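Local atomic coordinates of cytochrome P450 (Zobellia galactanivorans, PDB entry 6G5O), a protein that belongs to the haem-containing cytochrome P450 family and carries a protoporphyrin IX with iron in its pocket. Residues K92-Q96 / A97-E101; A127-L130 / Q131-L135; I363-D367 / H368-K372. One frame throughout, in Å; residues are numbered along the deposited sequence.

Interaction 1 of 3, residues K92-Q96 / A97-E101; sequences KRPLQ and AEYQE
Pro-94 O takes an N-H from the side-chain amide of Gln-100, NE2 lying 2.9 Å from the oxygen, at the N-terminal end of helix 97-117. A short 3-10 turn, residues 93-95, leads into this helix, and Gln-96 holds its N-cap position. The hydrogen bond is fairly straight (161° at the hydrogen), and the acceptor lies close to the plane of the Gln-100 amide. Gln-100 can reach back because its CG sits beside its own backbone N (chi1 -74°) and the chain then runs extended. The side chain thus ties the turn to the helix, while Gln-100 N opens the helix by bonding to Gln-96 O at 3.2 Å. Tyr-99 is buried against Leu-137 and Leu-138 of helix 122-139. Its CG is anti to the backbone N (chi1 -173°), and Pro-94 covers one ring face in a CH-pi contact, CA 3.5 Å from the centroid. The Arg-93 and Tyr-99 side chains cross at about a right angle, Tyr-99 CE2 lying over one face of the guanidinium, whose NH2 and NH1 bond to Leu-137 O and Leu-138 O. Tyr-99 OH bonds to His-335 ND1 of helix 333-350, and Pro-94 CG stands 3.5 Å from that same Tyr-99 OH.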
loop_
_atom_site.group_PDB
_atom_site.type_symbol
_atom_site.label_atom_id
_atom_site.label_comp_id
_atom_site.label_asym_id
_atom_site.label_seq_id
_atom_site.Cartn_x
_atom_site.Cartn_y
_atom_site.Cartn_z
ATOM N N LYS A 92 1.718 15.408 0.410
ATOM C CA LYS A 92 2.938 15.719 1.147
ATOM C C LYS A 92 2.629 16.320 2.535
ATOM O O LYS A 92 3.543 16.439 3.349
ATOM C CB LYS A 92 3.850 16.681 0.351
ATOM C CG LYS A 92 5.261 16.194 0.058
ATOM C CD LYS A 92 5.402 15.292 -1.160
ATOM N N ARG A 93 1.367 16.659 2.801
ATOM C CA ARG A 93 0.992 17.236 4.098
ATOM C C ARG A 93 1.422 16.460 5.352
ATOM O O ARG A 93 1.585 17.070 6.389
ATOM C CB ARG A 93 -0.527 17.534 4.161
ATOM C CG ARG A 93 -0.937 18.832 3.454
ATOM C CD ARG A 93 -2.432 18.871 3.121
ATOM N NE ARG A 93 -3.241 18.553 4.282
ATOM C CZ ARG A 93 -3.832 17.383 4.536
ATOM N NH1 ARG A 93 -3.756 16.332 3.688
ATOM N NH2 ARG A 93 -4.536 17.273 5.664
ATOM N N PRO A 94 1.554 15.136 5.292
ATOM C CA PRO A 94 1.952 14.450 6.556
ATOM C C PRO A 94 3.388 14.784 7.030
ATOM O O PRO A 94 3.810 14.341 8.099
ATOM C CB PRO A 94 1.824 12.978 6.224
ATOM C CG PRO A 94 0.867 12.937 5.070
ATOM C CD PRO A 94 1.119 14.172 4.269
ATOM N N LEU A 95 4.128 15.548 6.227
ATOM C CA LEU A 95 5.437 16.054 6.663
ATOM C C LEU A 95 5.397 17.187 7.705
ATOM O O LEU A 95 6.441 17.567 8.246
ATOM C CB LEU A 95 6.237 16.499 5.438
ATOM C CG LEU A 95 6.837 15.348 4.596
ATOM C CD1 LEU A 95 7.522 15.879 3.320
ATOM C CD2 LEU A 95 7.760 14.431 5.432
ATOM N N GLN A 96 4.208 17.755 7.914
ATOM C CA GLN A 96 3.985 18.927 8.775
ATOM C C GLN A 96 3.962 18.478 10.248
ATOM O O GLN A 96 3.439 17.399 10.555
ATOM C CB GLN A 96 2.642 19.574 8.461
ATOM C CG GLN A 96 2.512 20.319 7.103
ATOM C CD GLN A 96 1.013 20.587 6.709
ATOM O OE1 GLN A 96 0.708 21.216 5.670
ATOM N NE2 GLN A 96 0.084 20.096 7.536
ATOM N N ALA A 97 4.481 19.317 11.142
ATOM C CA ALA A 97 4.563 18.968 12.565
ATOM C C ALA A 97 3.202 18.779 13.185
ATOM O O ALA A 97 3.012 17.851 13.957
ATOM C CB ALA A 97 5.369 20.012 13.336
ATOM N N GLU A 98 2.253 19.641 12.841
ATOM C CA GLU A 98 0.913 19.594 13.468
ATOM C C GLU A 98 0.218 18.288 13.138
ATOM O O GLU A 98 -0.371 17.649 14.019
ATOM C CB GLU A 98 0.074 20.796 13.032
ATOM C CG GLU A 98 -1.370 20.778 13.529
ATOM C CD GLU A 98 -2.163 22.039 13.181
ATOM O OE1 GLU A 98 -1.672 22.866 12.364
ATOM O OE2 GLU A 98 -3.300 22.202 13.717
ATOM N N TYR A 99 0.331 17.866 11.877
ATOM C CA TYR A 99 -0.240 16.596 11.411
ATOM C C TYR A 99 0.374 15.418 12.150
ATOM O O TYR A 99 -0.339 14.537 12.609
ATOM C CB TYR A 99 0.005 16.475 9.911
ATOM C CG TYR A 99 -0.617 15.320 9.134
ATOM C CD1 TYR A 99 -0.271 13.996 9.365
ATOM C CD2 TYR A 99 -1.444 15.588 8.029
ATOM C CE1 TYR A 99 -0.784 12.973 8.580
ATOM C CE2 TYR A 99 -1.969 14.579 7.268
ATOM C CZ TYR A 99 -1.646 13.286 7.524
ATOM O OH TYR A 99 -2.188 12.285 6.717
ATOM N N GLN A 100 1.692 15.374 12.231
ATOM C CA GLN A 100 2.365 14.320 12.978
ATOM C C GLN A 100 2.028 14.289 14.471
ATOM O O GLN A 100 2.038 13.196 15.055
ATOM C CB GLN A 100 3.897 14.335 12.785
ATOM C CG GLN A 100 4.279 13.808 11.416
ATOM C CD GLN A 100 5.756 13.741 11.121
ATOM O OE1 GLN A 100 6.580 13.375 11.990
ATOM N NE2 GLN A 100 6.111 14.055 9.876
ATOM N N GLU A 101 1.768 15.444 15.091
ATOM C CA GLU A 101 1.358 15.454 16.524
ATOM C C GLU A 101 0.007 14.780 16.727
ATOM O O GLU A 101 -0.184 14.025 17.694
ATOM C CB GLU A 101 1.184 16.871 17.062
ATOM C CG GLU A 101 2.434 17.543 17.547
ATOM C CD GLU A 101 2.362 19.060 17.455
ATOM O OE1 GLU A 101 1.246 19.644 17.466
ATOM O OE2 GLU A 101 3.450 19.656 17.352
#

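Interaction 2 of 3, residues A127-L130 / Q131-L135; sequences ALRL and QSRAL
Ser-132 folds its hydroxyl back onto the preceding helical turn: OG donates to Leu-128 O at 2.9 Å, beside the regular bond from Ser-132 N to the same oxygen at 3.1 Å. The two donors arrive from opposite faces of the carbonyl plane, so one oxygen serves both. This is possible because OG lies beside the serine's own backbone N (chi1 -65°), pointing back toward the helix start. Leu-128 CD1 closes over the hydroxyl, 3.8 Å from Ser-132 OG, and Gln-131 turns its chain at chi2 to bring OE1 within 4.2 Å of Leu-128 CD1. On the side of the helix bearing the two arginines, Arg-133 runs extended from CG to NE past Arg-129 O. The CG of Arg-129 rests over one face of the Arg-133 guanidinium, toward the rim, 3.7 Å from Arg-133 NH2. Arg-129 bends at chi2 (82°), and its NH1 bonds weakly to Thr-124 O; Arg-129 NE and Arg-133 NH2, 5.0 Å apart, are like charges that would probably repel somewhat. A serine hydroxyl bonding the carbonyl four residues back is common in alpha-helices; this one, 122-139, packs through Ala-134 on helix 97-117 and through Ala-127 on helix 223-238 within the largely helical P450 fold.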
loop_
_atom_site.group_PDB
_atom_site.type_symbol
_atom_site.label_atom_id
_atom_site.label_comp_id
_atom_site.label_asym_id
_atom_site.label_seq_id
_atom_site.Cartn_x
_atom_site.Cartn_y
_atom_site.Cartn_z
ATOM N N ALA A 127 -5.329 -2.594 13.689
ATOM C CA ALA A 127 -4.851 -2.076 12.416
ATOM C C ALA A 127 -5.917 -1.277 11.645
ATOM O O ALA A 127 -5.646 -0.158 11.211
ATOM C CB ALA A 127 -4.319 -3.214 11.579
ATOM N N LEU A 128 -7.119 -1.835 11.537
ATOM C CA LEU A 128 -8.255 -1.157 10.896
ATOM C C LEU A 128 -8.640 0.159 11.587
ATOM O O LEU A 128 -8.958 1.153 10.925
ATOM C CB LEU A 128 -9.460 -2.085 10.850
ATOM C CG LEU A 128 -10.792 -1.503 10.383
ATOM C CD1 LEU A 128 -10.757 -1.022 8.929
ATOM C CD2 LEU A 128 -11.893 -2.551 10.532
ATOM N N ARG A 129 -8.596 0.175 12.910
ATOM C CA ARG A 129 -8.860 1.400 13.673
ATOM C C ARG A 129 -7.776 2.477 13.450
ATOM O O ARG A 129 -8.089 3.651 13.288
ATOM C CB ARG A 129 -8.921 1.124 15.184
ATOM C CG ARG A 129 -10.305 0.926 15.824
ATOM C CD ARG A 129 -10.815 -0.483 15.643
ATOM N NE ARG A 129 -12.038 -0.777 16.369
ATOM C CZ ARG A 129 -12.979 -1.646 15.964
ATOM N NH1 ARG A 129 -12.867 -2.330 14.818
ATOM N NH2 ARG A 129 -14.063 -1.848 16.719
ATOM N N LEU A 130 -6.505 2.096 13.573
ATOM C CA LEU A 130 -5.421 3.022 13.334
ATOM C C LEU A 130 -5.495 3.587 11.876
ATOM O O LEU A 130 -5.413 4.781 11.681
ATOM C CB LEU A 130 -4.101 2.311 13.600
ATOM C CG LEU A 130 -2.780 3.074 13.599
ATOM C CD1 LEU A 130 -1.665 2.155 14.080
ATOM C CD2 LEU A 130 -2.454 3.572 12.204
ATOM N N GLN A 131 -5.694 2.733 10.894
ATOM C CA GLN A 131 -5.737 3.131 9.476
ATOM C C GLN A 131 -6.867 4.126 9.174
ATOM O O GLN A 131 -6.621 5.195 8.593
ATOM C CB GLN A 131 -5.842 1.890 8.572
ATOM C CG GLN A 131 -5.906 2.164 7.054
ATOM C CD GLN A 131 -7.334 2.321 6.522
ATOM O OE1 GLN A 131 -8.224 1.662 7.002
ATOM N NE2 GLN A 131 -7.532 3.173 5.504
ATOM N N SER A 132 -8.080 3.799 9.636
ATOM C CA SER A 132 -9.261 4.657 9.488
ATOM C C SER A 132 -9.107 5.999 10.203
ATOM O O SER A 132 -9.523 7.071 9.679
ATOM C CB SER A 132 -10.475 3.936 10.075
ATOM O OG SER A 132 -10.770 2.776 9.322
ATOM N N ARG A 133 -8.567 5.971 11.422
ATOM C CA ARG A 133 -8.372 7.230 12.102
ATOM C C ARG A 133 -7.299 8.079 11.403
ATOM O O ARG A 133 -7.461 9.296 11.232
ATOM C CB ARG A 133 -8.052 7.008 13.573
ATOM C CG ARG A 133 -9.246 6.470 14.329
ATOM C CD ARG A 133 -8.904 6.078 15.753
ATOM N NE ARG A 133 -10.017 5.314 16.320
ATOM C CZ ARG A 133 -9.954 4.613 17.459
ATOM N NH1 ARG A 133 -8.824 4.583 18.208
ATOM N NH2 ARG A 133 -11.025 3.926 17.845
ATOM N N ALA A 134 -6.188 7.459 11.013
ATOM C CA ALA A 134 -5.131 8.220 10.353
ATOM C C ALA A 134 -5.633 8.828 9.036
ATOM O O ALA A 134 -5.179 9.870 8.635
ATOM C CB ALA A 134 -3.945 7.344 10.107
ATOM N N LEU A 135 -6.608 8.198 8.406
ATOM C CA LEU A 135 -7.114 8.672 7.103
ATOM C C LEU A 135 -7.931 9.965 7.227
ATOM O O LEU A 135 -7.995 10.741 6.258
ATOM C CB LEU A 135 -7.907 7.587 6.410
ATOM C CG LEU A 135 -8.393 7.868 4.964
ATOM C CD1 LEU A 135 -7.208 8.143 4.048
ATOM C CD2 LEU A 135 -9.255 6.747 4.402
#

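Interaction 3 of 3, residues I363-D367 / H368-K372; sequences IEDLD and HFQRK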
loop_
_atom_site.group_PDB
_atom_site.type_symbol
_atom_site.label_atom_id
_atom_site.label_comp_id
_atom_site.label_asym_id
_atom_site.label_seq_id
_atom_site.Cartn_x
_atom_site.Cartn_y
_atom_site.Cartn_z
ATOM N N ILE A 363 -3.426 -15.771 2.367
ATOM C CA ILE A 363 -2.616 -16.244 1.266
ATOM C C ILE A 363 -3.237 -15.765 -0.008
ATOM O O ILE A 363 -4.408 -16.004 -0.252
ATOM C CB ILE A 363 -2.526 -17.800 1.209
ATOM C CG1 ILE A 363 -1.501 -18.303 2.205
ATOM C CG2 ILE A 363 -2.029 -18.311 -0.127
ATOM C CD1 ILE A 363 -1.895 -18.103 3.633
ATOM N N GLU A 364 -2.427 -15.129 -0.842
ATOM C CA GLU A 364 -2.873 -14.658 -2.148
ATOM C C GLU A 364 -2.723 -15.792 -3.131
ATOM O O GLU A 364 -1.635 -16.345 -3.285
ATOM C CB GLU A 364 -2.080 -13.411 -2.610
ATOM C CG GLU A 364 -2.398 -12.160 -1.775
ATOM C CD GLU A 364 -1.814 -10.836 -2.303
ATOM O OE1 GLU A 364 -0.825 -10.862 -3.063
ATOM O OE2 GLU A 364 -2.367 -9.760 -1.958
ATOM N N ASP A 365 -3.832 -16.132 -3.774
ATOM C CA ASP A 365 -3.871 -17.181 -4.783
ATOM C C ASP A 365 -3.427 -16.556 -6.096
ATOM O O ASP A 365 -4.184 -15.836 -6.732
ATOM C CB ASP A 365 -5.288 -17.775 -4.879
ATOM C CG ASP A 365 -5.378 -19.006 -5.808
ATOM O OD1 ASP A 365 -4.687 -19.090 -6.851
ATOM O OD2 ASP A 365 -6.187 -19.908 -5.497
ATOM N N LEU A 366 -2.181 -16.850 -6.483
ATOM C CA LEU A 366 -1.595 -16.355 -7.728
ATOM C C LEU A 366 -1.263 -17.504 -8.678
ATOM O O LEU A 366 -0.196 -17.518 -9.300
ATOM C CB LEU A 366 -0.338 -15.532 -7.412
ATOM C CG LEU A 366 -0.498 -14.350 -6.437
ATOM C CD1 LEU A 366 0.831 -13.832 -5.914
ATOM C CD2 LEU A 366 -1.313 -13.254 -7.104
ATOM N N ASP A 367 -2.194 -18.458 -8.777
ATOM C CA ASP A 367 -2.086 -19.647 -9.647
ATOM C C ASP A 367 -0.917 -20.567 -9.205
ATOM O O ASP A 367 -1.030 -21.250 -8.190
ATOM C CB ASP A 367 -2.036 -19.239 -11.139
ATOM C CG ASP A 367 -2.879 -20.140 -12.033
ATOM O OD1 ASP A 367 -3.149 -21.313 -11.655
ATOM O OD2 ASP A 367 -3.288 -19.674 -13.130
ATOM N N HIS A 368 0.206 -20.572 -9.917
ATOM C CA HIS A 368 1.327 -21.425 -9.521
ATOM C C HIS A 368 2.034 -20.911 -8.245
ATOM O O HIS A 368 2.849 -21.623 -7.639
ATOM C CB HIS A 368 2.300 -21.592 -10.696
ATOM C CG HIS A 368 1.635 -22.046 -11.966
ATOM N ND1 HIS A 368 1.027 -23.280 -12.094
ATOM C CD2 HIS A 368 1.472 -21.425 -13.158
ATOM C CE1 HIS A 368 0.517 -23.397 -13.309
ATOM N NE2 HIS A 368 0.780 -22.287 -13.978
ATOM N N PHE A 369 1.724 -19.678 -7.836
ATOM C CA PHE A 369 2.329 -19.102 -6.646
ATOM C C PHE A 369 1.275 -18.809 -5.603
ATOM O O PHE A 369 0.172 -18.354 -5.904
ATOM C CB PHE A 369 3.066 -17.817 -6.965
ATOM C CG PHE A 369 3.989 -17.904 -8.156
ATOM C CD1 PHE A 369 5.240 -18.488 -8.043
ATOM C CD2 PHE A 369 3.628 -17.354 -9.377
ATOM C CE1 PHE A 369 6.090 -18.560 -9.137
ATOM C CE2 PHE A 369 4.492 -17.401 -10.463
ATOM C CZ PHE A 369 5.727 -18.001 -10.337
ATOM N N GLN A 370 1.642 -19.098 -4.368
ATOM C CA GLN A 370 0.780 -18.909 -3.236
ATOM C C GLN A 370 1.596 -18.033 -2.290
ATOM O O GLN A 370 2.669 -18.437 -1.831
ATOM C CB GLN A 370 0.424 -20.272 -2.605
ATOM C CG GLN A 370 -0.310 -21.240 -3.551
ATOM C CD GLN A 370 -1.714 -20.775 -3.932
ATOM O OE1 GLN A 370 -2.583 -20.665 -3.065
ATOM N NE2 GLN A 370 -1.943 -20.501 -5.225
ATOM N N ARG A 371 1.101 -16.824 -2.022
ATOM C CA ARG A 371 1.904 -15.790 -1.354
ATOM C C ARG A 371 1.299 -15.295 -0.083
ATOM O O ARG A 371 0.268 -14.649 -0.102
ATOM C CB ARG A 371 2.107 -14.575 -2.268
ATOM C CG ARG A 371 3.273 -13.721 -1.756
ATOM C CD ARG A 371 3.133 -12.227 -1.846
ATOM N NE ARG A 371 4.258 -11.622 -1.124
ATOM C CZ ARG A 371 4.295 -10.369 -0.700
ATOM N NH1 ARG A 371 3.275 -9.529 -0.939
ATOM N NH2 ARG A 371 5.354 -9.959 -0.038
ATOM N N LYS A 372 1.956 -15.547 1.032
ATOM C CA LYS A 372 1.525 -14.952 2.264
ATOM C C LYS A 372 1.736 -13.438 2.223
ATOM O O LYS A 372 2.883 -12.970 2.092
ATOM C CB LYS A 372 2.300 -15.541 3.416
ATOM C CG LYS A 372 1.911 -14.982 4.774
ATOM C CD LYS A 372 2.633 -15.787 5.864
ATOM C CE LYS A 372 2.418 -15.253 7.276
ATOM N NZ LYS A 372 3.245 -15.941 8.302
#
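Gln-370 curls its amide over the end of a beta hairpin, where NE2 donates to Asp-367 O at 3.2 Å and, weakly, to Asp-365 OD1 at 3.5 Å. The bend at chi2 (-67°) turns the glutamine back over the strand pair; the Asp-365 and Gln-370 side chains lie alongside each other, carboxylate and amide planes 81° apart. Ile-363 CG2 on this face lies 3.8 Å from Gln-370 OE1. Asp-365 OD1 also accepts the backbone N of Asp-367 at 3.2 Å, forming an Asx turn.

Beneath these side chains, a type II' turn from Leu-366 to Phe-369 reverses the chain. Leu-366 N bonds to Phe-369 O at 2.9 Å, and Phe-369 N returns a bond to Leu-366 O from above the carbonyl plane. Further along, Glu-364 and Arg-371 form the next hydrogen-bonded antiparallel pair, Glu-364 N to Arg-371 O being 2.8 Å and nearly straight (179°).

On the other face, Leu-366 CD1 packs against Arg-371 CB at 3.9 Å. Glu-364 OE1 and Arg-371 NH1 both bond to Thr-268 OG1, while Arg-371 also reaches Phe-264 O and Ser-265 O. Asp-367 OD2 accepts from Asn-23 N beside strand 19-22. With Glu-364 OE1 and Arg-371 NH1 4.8 Å apart, the two side chains are joined through the Thr-268 hydroxyl, and their opposite charges would probably attract.

Interactions 1 and 2 are neighbours, their centres about 16 Å apart; they meet where Tyr-99 OH of interaction 1 packs 4.3 Å from Ala-134 O of interaction 2. Interaction 3 lies on the far side of the chain's centre from interaction 1, about 37 Å between centres, and its nearest atoms stay about 14 Å from interaction 2. All three lie in the neighbourhood of the haem: the side chains of Gln-131, Tyr-99 and Arg-371 are about 7, 8 and 9 Å from it, respectively. Thus a helix start, a mid-helix turn and a hairpin end stand at similar distances from the cofactor, although interactions 1 and 3 never touch.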